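Local coordinates for Oxidored_FMN domain-containing protein (PDB 6L6J) that probably oxidises the amine 6-hydroxypseudooxynicotine in nicotine breakdown, using bound FMN and a [4Fe-4S] cluster, at residues A[516-521]-A[610-615]; A[530-535]-A[651-656]; A[569-574]-A[579-584]; A[585-590]-A[595-600]. All blocks are in the same frame, centred on the assembly; numbering follows the deposited sequence.

Overall arrangement
Contacts 1, 3 and 4 lie within the outlying second alpha/beta domain, whereas contact 2 joins that domain to the ADP-binding part; each is only partly buried. Contact 2 lies nearest the middle of the molecule, about 14 Å from the centre of the chain, and rests on sparse contacts and a water. Contact 4, about 34 Å out, is instead a ladder of backbone hydrogen bonds. Contacts 1 and 3 rest mainly on apolar side chains beside one mixed sheet. V613 of contact 1 packs on I590 and V595 of contact 4, while A535 of contact 2 meets V570 and M574 of contact 3. G584 O probably accepts a bond from L600 N, tying contact 3 to contact 4.

Contact 1 of 4, residues A[516-521]-A[610-615]; sequences RLPEGG and ADAVVL
P518 and G521 are the points where the irregular segment 516-521 comes closest to the chain entering strand 612-621: P518 CA is 6.5 Å from A612 CA, and G521 CA is 6.0 Å from D611 CA. No hydrogen bond crosses between the two segments, so the loop passes the start of the strand without pairing with it. G521 has a positive phi of 66°, which favours glycine, and a side chain here would run into D611 OD2.

Two side-chain contacts carry the interaction. The pyrrolidine ring of P518 turns its CB and CG towards the methyl of A612, with P518 CG 3.6 Å from A612 CB. This apolar touch is extended by L507 and L541, which also lie against the proline. At the more exposed end, the carboxylate of D611 reaches G521 through one oxygen, D611 OD2 lying 3.7 Å from G521 CA. Its CG stands opposite the carbonyl carbon and beside the backbone N (chi1 -65°), which swings the acid towards the glycine, while the D611 amide is hydrogen-bonded to S522 OG.

Just past the glycine the chain becomes strand 522-527, and A612 forms backbone bonds with S522 and I524. The arrangement is that of a helix-to-strand loop in a Rossmann-like alpha/beta domain, delivering a strand into parallel pairing with its neighbour.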
loop_
_atom_site.group_PDB
_atom_site.type_symbol
_atom_site.label_atom_id
_atom_site.label_comp_id
_atom_site.label_asym_id
_atom_site.label_seq_id
_atom_site.Cartn_x
_atom_site.Cartn_y
_atom_site.Cartn_z
ATOM N N ARG A 516 -0.814 -3.796 -30.432
ATOM C CA ARG A 516 -1.644 -4.046 -31.639
ATOM C C ARG A 516 -3.006 -3.375 -31.431
ATOM O O ARG A 516 -3.954 -4.053 -30.999
ATOM C CB ARG A 516 -1.771 -5.551 -31.902
ATOM C CG ARG A 516 -0.517 -6.191 -32.488
ATOM C CD ARG A 516 -0.817 -7.518 -33.174
ATOM N NE ARG A 516 -1.558 -8.395 -32.271
ATOM C CZ ARG A 516 -1.019 -9.227 -31.383
ATOM N NH1 ARG A 516 0.298 -9.334 -31.272
ATOM N NH2 ARG A 516 -1.804 -9.954 -30.605
ATOM N N LEU A 517 -3.083 -2.076 -31.727
ATOM C CA LEU A 517 -4.205 -1.193 -31.323
ATOM C C LEU A 517 -5.146 -0.991 -32.495
ATOM O O LEU A 517 -4.699 -1.010 -33.639
ATOM C CB LEU A 517 -3.649 0.154 -30.870
ATOM C CG LEU A 517 -3.190 0.222 -29.424
ATOM C CD1 LEU A 517 -2.119 -0.820 -29.132
ATOM C CD2 LEU A 517 -2.677 1.619 -29.119
ATOM N N PRO A 518 -6.451 -0.739 -32.227
ATOM C CA PRO A 518 -7.386 -0.331 -33.267
ATOM C C PRO A 518 -6.934 1.060 -33.726
ATOM O O PRO A 518 -6.531 1.826 -32.871
ATOM C CB PRO A 518 -8.784 -0.318 -32.622
ATOM C CG PRO A 518 -8.546 -0.459 -31.129
ATOM C CD PRO A 518 -7.077 -0.764 -30.901
ATOM N N GLU A 519 -6.972 1.308 -35.039
ATOM C CA GLU A 519 -6.345 2.487 -35.700
ATOM C C GLU A 519 -6.943 3.748 -35.077
ATOM O O GLU A 519 -6.188 4.635 -34.639
ATOM C CB GLU A 519 -6.576 2.475 -37.217
ATOM C CG GLU A 519 -5.347 2.877 -38.021
ATOM C CD GLU A 519 -4.423 1.714 -38.356
ATOM O OE1 GLU A 519 -4.902 0.750 -39.010
ATOM O OE2 GLU A 519 -3.233 1.762 -37.959
ATOM N N GLY A 520 -8.265 3.812 -35.030
ATOM C CA GLY A 520 -8.970 4.909 -34.361
ATOM C C GLY A 520 -10.375 4.488 -34.010
ATOM O O GLY A 520 -10.559 3.348 -33.529
ATOM N N GLY A 521 -11.326 5.390 -34.230
ATOM C CA GLY A 521 -12.761 5.154 -34.017
ATOM C C GLY A 521 -13.076 4.946 -32.550
ATOM O O GLY A 521 -12.243 5.329 -31.687
ATOM N N ALA A 610 -19.384 0.704 -31.557
ATOM C CA ALA A 610 -18.065 0.228 -31.112
ATOM C C ALA A 610 -17.308 -0.371 -32.302
ATOM O O ALA A 610 -17.659 -1.486 -32.717
ATOM C CB ALA A 610 -18.249 -0.765 -29.994
ATOM N N ASP A 611 -16.312 0.345 -32.817
ATOM C CA ASP A 611 -15.491 -0.133 -33.951
ATOM C C ASP A 611 -14.561 -1.229 -33.427
ATOM O O ASP A 611 -14.309 -2.194 -34.167
ATOM C CB ASP A 611 -14.808 1.051 -34.633
ATOM C CG ASP A 611 -15.812 1.996 -35.282
ATOM O OD1 ASP A 611 -16.699 1.484 -36.029
ATOM O OD2 ASP A 611 -15.723 3.223 -35.014
ATOM N N ALA A 612 -14.102 -1.111 -32.182
ATOM C CA ALA A 612 -13.347 -2.168 -31.467
ATOM C C ALA A 612 -13.994 -2.445 -30.101
ATOM O O ALA A 612 -14.887 -1.649 -29.649
ATOM C CB ALA A 612 -11.903 -1.776 -31.331
ATOM N N VAL A 613 -13.571 -3.557 -29.485
ATOM C CA VAL A 613 -14.092 -4.070 -28.182
ATOM C C VAL A 613 -12.939 -4.760 -27.471
ATOM O O VAL A 613 -12.387 -5.704 -28.082
ATOM C CB VAL A 613 -15.256 -5.057 -28.396
ATOM C CG1 VAL A 613 -15.649 -5.760 -27.101
ATOM C CG2 VAL A 613 -16.467 -4.387 -29.036
ATOM N N VAL A 614 -12.568 -4.318 -26.264
ATOM C CA VAL A 614 -11.558 -5.073 -25.466
ATOM C C VAL A 614 -12.299 -5.750 -24.307
ATOM O O VAL A 614 -12.932 -5.034 -23.487
ATOM C CB VAL A 614 -10.365 -4.216 -25.000
ATOM C CG1 VAL A 614 -9.208 -5.097 -24.564
ATOM C CG2 VAL A 614 -9.896 -3.243 -26.071
ATOM N N LEU A 615 -12.284 -7.088 -24.304
ATOM C CA LEU A 615 -12.788 -7.931 -23.194
ATOM C C LEU A 615 -11.672 -8.143 -22.152
ATOM O O LEU A 615 -10.656 -8.770 -22.476
ATOM C CB LEU A 615 -13.296 -9.254 -23.776
ATOM C CG LEU A 615 -14.455 -9.144 -24.770
ATOM C CD1 LEU A 615 -14.784 -10.492 -25.379
ATOM C CD2 LEU A 615 -15.703 -8.560 -24.123
#

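Contact 2 of 4, residues A[530-535]-A[651-656]; sequences YYYMAA and GQIAQA
Y531 and Y532 face Q652 and I653 where two helices of Rossmann-like alpha/beta folds begin: helix 533-542, after strand 522-527, and helix 653-666, whose A656 touches the bound ADP. The segments bury little surface against each other, and no direct hydrogen bond joins them.

The more enclosed part is the pairing of Y532 with I653, both buried. The tyrosine places its CG between the backbone N and the carbonyl carbon (chi1 62°), and its ring extends so that Y532 OH comes 4.1 Å from I653 CD1. The two side chains meet at about a right angle, with the end of the isoleucine branch against the phenol oxygen. That hydroxyl is hydrogen-bonded to E430, while R426, an ADP-binding residue, packs on both Y532 and I653. Within segment 530-535, Y532 CD1 sits over the centre of the Y531 ring, the edge of one tyrosine against the face of the other.

The looser side is formed by Y531 and Q652, both partly exposed. Y531 CE2 approaches Q652 CB obliquely at 4.1 Å, and the glutamine amide is turned 78° from the plane of the ring. Beyond CG the glutamine chain runs extended, carrying the amide past the phenol without touching it directly. A single water joins their polar ends, donating to Y531 OH at 2.9 Å and to Q652 OE1 at 3.0 Å.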
loop_
_atom_site.group_PDB
_atom_site.type_symbol
_atom_site.label_atom_id
_atom_site.label_comp_id
_atom_site.label_asym_id
_atom_site.label_seq_id
_atom_site.Cartn_x
_atom_site.Cartn_y
_atom_site.Cartn_z
ATOM N N TYR A 530 -12.058 -5.995 -12.589
ATOM C CA TYR A 530 -12.405 -5.082 -11.460
ATOM C C TYR A 530 -11.146 -4.440 -10.849
ATOM O O TYR A 530 -11.254 -3.764 -9.779
ATOM C CB TYR A 530 -13.201 -5.825 -10.368
ATOM C CG TYR A 530 -14.616 -6.227 -10.718
ATOM C CD1 TYR A 530 -15.145 -6.037 -11.987
ATOM C CD2 TYR A 530 -15.428 -6.837 -9.776
ATOM C CE1 TYR A 530 -16.446 -6.398 -12.301
ATOM C CE2 TYR A 530 -16.719 -7.242 -10.077
ATOM C CZ TYR A 530 -17.234 -7.016 -11.340
ATOM O OH TYR A 530 -18.523 -7.366 -11.576
ATOM N N TYR A 531 -9.968 -4.618 -11.459
ATOM C CA TYR A 531 -8.719 -3.964 -10.962
ATOM C C TYR A 531 -8.186 -2.974 -12.015
ATOM O O TYR A 531 -8.994 -2.278 -12.623
ATOM C CB TYR A 531 -7.816 -5.092 -10.457
ATOM C CG TYR A 531 -6.611 -4.662 -9.667
ATOM C CD1 TYR A 531 -6.486 -3.382 -9.158
ATOM C CD2 TYR A 531 -5.559 -5.531 -9.458
ATOM C CE1 TYR A 531 -5.349 -2.978 -8.479
ATOM C CE2 TYR A 531 -4.426 -5.152 -8.747
ATOM C CZ TYR A 531 -4.309 -3.865 -8.262
ATOM O OH TYR A 531 -3.192 -3.472 -7.562
ATOM N N TYR A 532 -6.890 -2.938 -12.299
ATOM C CA TYR A 532 -6.239 -1.863 -13.099
ATOM C C TYR A 532 -6.191 -2.179 -14.600
ATOM O O TYR A 532 -6.066 -1.240 -15.380
ATOM C CB TYR A 532 -4.803 -1.677 -12.604
ATOM C CG TYR A 532 -3.939 -2.900 -12.781
ATOM C CD1 TYR A 532 -3.867 -3.867 -11.796
ATOM C CD2 TYR A 532 -3.175 -3.086 -13.918
ATOM C CE1 TYR A 532 -3.050 -4.979 -11.917
ATOM C CE2 TYR A 532 -2.358 -4.192 -14.063
ATOM C CZ TYR A 532 -2.292 -5.145 -13.062
ATOM O OH TYR A 532 -1.482 -6.238 -13.214
ATOM N N MET A 533 -6.223 -3.449 -15.010
ATOM C CA MET A 533 -5.871 -3.828 -16.401
ATOM C C MET A 533 -6.811 -3.161 -17.410
ATOM O O MET A 533 -6.337 -2.738 -18.476
ATOM C CB MET A 533 -5.916 -5.334 -16.621
ATOM C CG MET A 533 -5.553 -5.749 -18.043
ATOM S SD MET A 533 -4.001 -5.022 -18.670
ATOM C CE MET A 533 -2.806 -6.220 -18.075
ATOM N N ALA A 534 -8.090 -3.053 -17.105
ATOM C CA ALA A 534 -9.071 -2.467 -18.041
ATOM C C ALA A 534 -8.930 -0.946 -18.042
ATOM O O ALA A 534 -9.052 -0.364 -19.139
ATOM C CB ALA A 534 -10.473 -2.909 -17.709
ATOM N N ALA A 535 -8.714 -0.320 -16.878
ATOM C CA ALA A 535 -8.583 1.154 -16.780
ATOM C C ALA A 535 -7.298 1.550 -17.507
ATOM O O ALA A 535 -7.258 2.628 -18.153
ATOM C CB ALA A 535 -8.573 1.644 -15.348
ATOM N N GLY A 651 -3.614 -14.018 -10.245
ATOM C CA GLY A 651 -3.845 -13.031 -9.176
ATOM C C GLY A 651 -2.943 -11.836 -9.309
ATOM O O GLY A 651 -2.058 -11.863 -10.188
ATOM N N GLN A 652 -3.143 -10.817 -8.474
ATOM C CA GLN A 652 -2.255 -9.618 -8.453
ATOM C C GLN A 652 -0.807 -10.085 -8.285
ATOM O O GLN A 652 -0.576 -11.202 -7.738
ATOM C CB GLN A 652 -2.663 -8.616 -7.371
ATOM C CG GLN A 652 -2.590 -9.125 -5.939
ATOM C CD GLN A 652 -2.632 -7.965 -4.972
ATOM O OE1 GLN A 652 -1.991 -6.933 -5.185
ATOM N NE2 GLN A 652 -3.388 -8.118 -3.894
ATOM N N ILE A 653 0.134 -9.256 -8.718
ATOM C CA ILE A 653 1.597 -9.577 -8.760
ATOM C C ILE A 653 2.104 -9.944 -7.361
ATOM O O ILE A 653 2.967 -10.833 -7.299
ATOM C CB ILE A 653 2.379 -8.415 -9.391
ATOM C CG1 ILE A 653 2.191 -8.417 -10.904
ATOM C CG2 ILE A 653 3.850 -8.452 -9.021
ATOM C CD1 ILE A 653 2.208 -7.031 -11.490
ATOM N N ALA A 654 1.583 -9.306 -6.306
ATOM C CA ALA A 654 1.910 -9.620 -4.890
ATOM C C ALA A 654 1.829 -11.126 -4.646
ATOM O O ALA A 654 2.653 -11.634 -3.886
ATOM C CB ALA A 654 0.993 -8.905 -3.933
ATOM N N GLN A 655 0.858 -11.799 -5.269
ATOM C CA GLN A 655 0.600 -13.253 -5.080
ATOM C C GLN A 655 1.720 -14.052 -5.745
ATOM O O GLN A 655 2.073 -15.112 -5.223
ATOM C CB GLN A 655 -0.756 -13.636 -5.672
ATOM C CG GLN A 655 -1.163 -15.070 -5.384
ATOM C CD GLN A 655 -1.275 -15.367 -3.909
ATOM O OE1 GLN A 655 -2.076 -14.743 -3.196
ATOM N NE2 GLN A 655 -0.469 -16.325 -3.456
ATOM N N ALA A 656 2.237 -13.564 -6.871
ATOM C CA ALA A 656 3.368 -14.184 -7.602
ATOM C C ALA A 656 4.603 -14.140 -6.699
ATOM O O ALA A 656 5.340 -15.164 -6.658
ATOM C CB ALA A 656 3.608 -13.492 -8.924
HETATM O O HOH W 1 -3.764 -4.487 -4.912
#

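Contact 3 of 4, residues A[569-574]-A[579-584]; sequences HVVNSM and IEIVVG
M574 reaches across the start of segment 579-584 and touches both I579 and I581. Its CG stands opposite the carbonyl carbon (chi1 -82°), and from there the chain is fully extended, so that CG and SD pass the two isoleucines in turn. M574 CG is 3.7 Å from I579 CG2, the branch lying anti to the backbone N of I579, and these side chains meet at a slant. Further out, M574 SD is 3.9 Å from I581 CG1, where the thioether runs at about a right angle to the isoleucine.

One turn earlier V571 adds a lighter touch from the side. Its CG1 lies trans to the backbone N (chi1 171°), bringing V571 CG1 to 4.1 Å from I581 CD1. The backbone closes the turn with a nearly straight hydrogen bond, I579 N to M574 O at 2.8 Å, the donor lying above the carbonyl plane. Shortening M574 to an alanine would probably open a gap between the helix and both isoleucines, leaving I579 CG2 and I581 CG1 without the thioether chain that packs on them.

I579 also packs on A538 and A542 of helix 533-542, and M574 on Y550 of strand 547-552. Strand 580-582 pairs in parallel with strand 547-552, so strand 547-552, helix 567-577 and strand 580-582 make a beta-alpha-beta crossover in the Rossmann-like second alpha/beta domain.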
loop_
_atom_site.group_PDB
_atom_site.type_symbol
_atom_site.label_atom_id
_atom_site.label_comp_id
_atom_site.label_asym_id
_atom_site.label_seq_id
_atom_site.Cartn_x
_atom_site.Cartn_y
_atom_site.Cartn_z
ATOM N N HIS A 569 -8.812 8.783 -8.397
ATOM C CA HIS A 569 -7.764 9.227 -9.359
ATOM C C HIS A 569 -8.026 8.610 -10.735
ATOM O O HIS A 569 -7.826 9.332 -11.734
ATOM C CB HIS A 569 -6.342 8.891 -8.869
ATOM C CG HIS A 569 -6.047 9.434 -7.520
ATOM N ND1 HIS A 569 -6.500 10.667 -7.122
ATOM C CD2 HIS A 569 -5.412 8.892 -6.464
ATOM C CE1 HIS A 569 -6.133 10.882 -5.878
ATOM N NE2 HIS A 569 -5.487 9.790 -5.436
ATOM N N VAL A 570 -8.426 7.334 -10.800
ATOM C CA VAL A 570 -8.749 6.668 -12.094
ATOM C C VAL A 570 -9.907 7.451 -12.729
ATOM O O VAL A 570 -9.747 7.900 -13.898
ATOM C CB VAL A 570 -9.088 5.175 -11.952
ATOM C CG1 VAL A 570 -9.379 4.564 -13.307
ATOM C CG2 VAL A 570 -7.992 4.372 -11.267
ATOM N N VAL A 571 -11.008 7.630 -11.984
ATOM C CA VAL A 571 -12.210 8.383 -12.442
ATOM C C VAL A 571 -11.757 9.763 -12.959
ATOM O O VAL A 571 -11.962 10.019 -14.171
ATOM C CB VAL A 571 -13.286 8.484 -11.342
ATOM C CG1 VAL A 571 -14.409 9.430 -11.727
ATOM C CG2 VAL A 571 -13.855 7.128 -10.982
ATOM N N ASN A 572 -11.150 10.610 -12.115
ATOM C CA ASN A 572 -10.681 11.969 -12.527
ATOM C C ASN A 572 -9.858 11.863 -13.814
ATOM O O ASN A 572 -10.078 12.674 -14.706
ATOM C CB ASN A 572 -9.827 12.689 -11.485
ATOM C CG ASN A 572 -10.631 13.140 -10.287
ATOM O OD1 ASN A 572 -11.847 13.038 -10.293
ATOM N ND2 ASN A 572 -9.950 13.590 -9.237
ATOM N N SER A 573 -8.966 10.885 -13.901
ATOM C CA SER A 573 -8.143 10.600 -15.099
ATOM C C SER A 573 -9.044 10.433 -16.328
ATOM O O SER A 573 -8.748 11.037 -17.374
ATOM C CB SER A 573 -7.302 9.373 -14.861
ATOM O OG SER A 573 -6.514 9.078 -15.991
ATOM N N MET A 574 -10.113 9.643 -16.192
ATOM C CA MET A 574 -11.038 9.243 -17.283
ATOM C C MET A 574 -11.856 10.480 -17.715
ATOM O O MET A 574 -11.882 10.795 -18.930
ATOM C CB MET A 574 -11.956 8.094 -16.820
ATOM C CG MET A 574 -11.338 6.670 -16.901
ATOM S SD MET A 574 -12.469 5.318 -16.319
ATOM C CE MET A 574 -11.520 3.855 -16.711
ATOM N N ILE A 579 -12.914 9.813 -21.396
ATOM C CA ILE A 579 -13.255 8.364 -21.385
ATOM C C ILE A 579 -14.634 8.231 -20.715
ATOM O O ILE A 579 -14.807 8.604 -19.531
ATOM C CB ILE A 579 -12.152 7.505 -20.712
ATOM C CG1 ILE A 579 -10.880 7.434 -21.568
ATOM C CG2 ILE A 579 -12.657 6.097 -20.362
ATOM C CD1 ILE A 579 -9.764 6.565 -20.981
ATOM N N GLU A 580 -15.596 7.733 -21.481
ATOM C CA GLU A 580 -16.975 7.441 -21.020
ATOM C C GLU A 580 -16.915 6.343 -19.941
ATOM O O GLU A 580 -16.213 5.311 -20.155
ATOM C CB GLU A 580 -17.821 6.996 -22.209
ATOM C CG GLU A 580 -19.258 7.440 -22.121
ATOM C CD GLU A 580 -19.432 8.945 -22.226
ATOM O OE1 GLU A 580 -20.312 9.482 -21.485
ATOM O OE2 GLU A 580 -18.705 9.576 -23.063
ATOM N N ILE A 581 -17.616 6.570 -18.823
ATOM C CA ILE A 581 -17.815 5.575 -17.736
ATOM C C ILE A 581 -19.275 5.096 -17.772
ATOM O O ILE A 581 -20.185 5.929 -17.525
ATOM C CB ILE A 581 -17.439 6.161 -16.366
ATOM C CG1 ILE A 581 -16.076 6.849 -16.399
ATOM C CG2 ILE A 581 -17.512 5.087 -15.287
ATOM C CD1 ILE A 581 -15.792 7.704 -15.179
ATOM N N VAL A 582 -19.461 3.800 -18.048
ATOM C CA VAL A 582 -20.739 3.055 -17.888
ATOM C C VAL A 582 -20.581 2.009 -16.775
ATOM O O VAL A 582 -19.612 1.237 -16.814
ATOM C CB VAL A 582 -21.163 2.390 -19.219
ATOM C CG1 VAL A 582 -22.517 1.683 -19.093
ATOM C CG2 VAL A 582 -21.191 3.379 -20.380
ATOM N N VAL A 583 -21.560 1.921 -15.874
ATOM C CA VAL A 583 -21.554 0.988 -14.709
ATOM C C VAL A 583 -22.864 0.194 -14.615
ATOM O O VAL A 583 -23.794 0.436 -15.405
ATOM C CB VAL A 583 -21.263 1.758 -13.419
ATOM C CG1 VAL A 583 -19.841 2.331 -13.480
ATOM C CG2 VAL A 583 -22.313 2.832 -13.128
ATOM N N GLY A 584 -22.891 -0.771 -13.683
ATOM C CA GLY A 584 -23.997 -1.734 -13.496
ATOM C C GLY A 584 -24.573 -2.215 -14.819
ATOM O O GLY A 584 -25.815 -2.352 -14.893
#

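Contact 4 of 4, residues A[585-590]-A[595-600]; sequences TAIASI and VKVSRL
A586 and S598 form a hydrogen-bonded antiparallel pair in which each serves the other: A586 N reaches S598 O, and S598 N reaches A586 O, both at 2.9 Å and nearly along the C=O axis. Towards the turn, a classic beta bulge sets A588 and S589 opposite K596. K596 O thereby takes two donors, A588 N at 3.0 Å and, weakly, S589 N at 3.4 Å. The return bond runs from K596 N to S589 O at 3.0 Å, tilted from the carbonyl plane.

Two polar side chains have partners just outside the two segments: T585 OG1 bonds to V583 O, and the guanidinium of R599 makes a salt bridge with D602. S589 OG rests against the aliphatic base of K596, 3.6 Å from K596 CB. On the opposite face the methyl T585 CG2 lies 3.6 Å from V597 CB, and I590 and V595 run side by side.

Strand 594-599 is the middle of three in an antiparallel sheet. Its outward backbone groups at V595 and V597 pair with M608 and N606 of strand 605-609, while A586 packs on Y526 and V595 on I524 of strand 522-527.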
loop_
_atom_site.group_PDB
_atom_site.type_symbol
_atom_site.label_atom_id
_atom_site.label_comp_id
_atom_site.label_asym_id
_atom_site.label_seq_id
_atom_site.Cartn_x
_atom_site.Cartn_y
_atom_site.Cartn_z
ATOM N N THR A 585 -23.708 -2.485 -15.800
ATOM C CA THR A 585 -24.080 -2.814 -17.194
ATOM C C THR A 585 -23.269 -4.021 -17.667
ATOM O O THR A 585 -22.031 -4.010 -17.527
ATOM C CB THR A 585 -23.881 -1.621 -18.149
ATOM O OG1 THR A 585 -24.756 -0.554 -17.793
ATOM C CG2 THR A 585 -24.193 -1.945 -19.588
ATOM N N ALA A 586 -23.955 -5.013 -18.240
ATOM C CA ALA A 586 -23.345 -6.219 -18.845
ATOM C C ALA A 586 -23.536 -6.186 -20.367
ATOM O O ALA A 586 -24.515 -5.564 -20.860
ATOM C CB ALA A 586 -23.955 -7.456 -18.239
ATOM N N ILE A 587 -22.645 -6.877 -21.078
ATOM C CA ILE A 587 -22.738 -7.110 -22.542
ATOM C C ILE A 587 -23.573 -8.369 -22.796
ATOM O O ILE A 587 -23.168 -9.458 -22.328
ATOM C CB ILE A 587 -21.325 -7.209 -23.131
ATOM C CG1 ILE A 587 -20.637 -5.845 -23.083
ATOM C CG2 ILE A 587 -21.368 -7.774 -24.540
ATOM C CD1 ILE A 587 -19.254 -5.830 -23.686
ATOM N N ALA A 588 -24.680 -8.218 -23.529
ATOM C CA ALA A 588 -25.554 -9.326 -23.990
ATOM C C ALA A 588 -24.882 -10.024 -25.173
ATOM O O ALA A 588 -24.858 -11.282 -25.209
ATOM C CB ALA A 588 -26.922 -8.818 -24.372
ATOM N N SER A 589 -24.341 -9.235 -26.098
ATOM C CA SER A 589 -23.907 -9.705 -27.441
ATOM C C SER A 589 -23.045 -8.630 -28.117
ATOM O O SER A 589 -23.230 -7.436 -27.798
ATOM C CB SER A 589 -25.119 -10.085 -28.293
ATOM O OG SER A 589 -25.671 -8.942 -28.950
ATOM N N ILE A 590 -22.169 -9.056 -29.034
ATOM C CA ILE A 590 -21.256 -8.164 -29.804
ATOM C C ILE A 590 -21.561 -8.330 -31.292
ATOM O O ILE A 590 -21.314 -9.430 -31.790
ATOM C CB ILE A 590 -19.774 -8.458 -29.492
ATOM C CG1 ILE A 590 -19.452 -8.244 -28.009
ATOM C CG2 ILE A 590 -18.875 -7.612 -30.378
ATOM C CD1 ILE A 590 -18.097 -8.780 -27.578
ATOM N N VAL A 595 -22.290 -3.123 -29.740
ATOM C CA VAL A 595 -22.626 -4.158 -28.717
ATOM C C VAL A 595 -24.035 -3.864 -28.191
ATOM O O VAL A 595 -24.375 -2.661 -28.038
ATOM C CB VAL A 595 -21.592 -4.213 -27.581
ATOM C CG1 VAL A 595 -20.171 -4.235 -28.121
ATOM C CG2 VAL A 595 -21.768 -3.072 -26.597
ATOM N N LYS A 596 -24.826 -4.925 -27.978
ATOM C CA LYS A 596 -26.057 -4.879 -27.163
ATOM C C LYS A 596 -25.637 -5.047 -25.701
ATOM O O LYS A 596 -24.806 -5.949 -25.417
ATOM C CB LYS A 596 -27.064 -5.944 -27.601
ATOM C CG LYS A 596 -27.795 -5.639 -28.910
ATOM C CD LYS A 596 -28.956 -6.594 -29.192
ATOM C CE LYS A 596 -29.498 -6.477 -30.613
ATOM N NZ LYS A 596 -28.602 -7.105 -31.622
ATOM N N VAL A 597 -26.145 -4.167 -24.829
ATOM C CA VAL A 597 -25.878 -4.196 -23.367
ATOM C C VAL A 597 -27.215 -4.225 -22.617
ATOM O O VAL A 597 -28.240 -3.874 -23.186
ATOM C CB VAL A 597 -24.996 -3.014 -22.925
ATOM C CG1 VAL A 597 -23.711 -2.928 -23.729
ATOM C CG2 VAL A 597 -25.740 -1.696 -22.962
ATOM N N SER A 598 -27.166 -4.636 -21.362
ATOM C CA SER A 598 -28.306 -4.729 -20.424
ATOM C C SER A 598 -27.877 -4.085 -19.102
ATOM O O SER A 598 -26.756 -4.394 -18.657
ATOM C CB SER A 598 -28.693 -6.176 -20.244
ATOM O OG SER A 598 -29.750 -6.292 -19.320
ATOM N N ARG A 599 -28.710 -3.214 -18.521
ATOM C CA ARG A 599 -28.512 -2.720 -17.134
ATOM C C ARG A 599 -28.945 -3.813 -16.148
ATOM O O ARG A 599 -30.044 -4.344 -16.320
ATOM C CB ARG A 599 -29.283 -1.422 -16.905
ATOM C CG ARG A 599 -28.655 -0.525 -15.846
ATOM C CD ARG A 599 -29.221 0.869 -15.924
ATOM N NE ARG A 599 -30.661 0.823 -15.766
ATOM C CZ ARG A 599 -31.468 1.874 -15.853
ATOM N NH1 ARG A 599 -31.000 3.085 -16.114
ATOM N NH2 ARG A 599 -32.765 1.700 -15.682
ATOM N N LEU A 600 -28.098 -4.141 -15.165
ATOM C CA LEU A 600 -28.339 -5.263 -14.215
ATOM C C LEU A 600 -29.561 -4.976 -13.322
ATOM O O LEU A 600 -30.328 -5.903 -13.102
ATOM C CB LEU A 600 -27.062 -5.555 -13.418
ATOM C CG LEU A 600 -25.894 -6.070 -14.264
ATOM C CD1 LEU A 600 -24.676 -6.395 -13.401
ATOM C CD2 LEU A 600 -26.290 -7.300 -15.074
#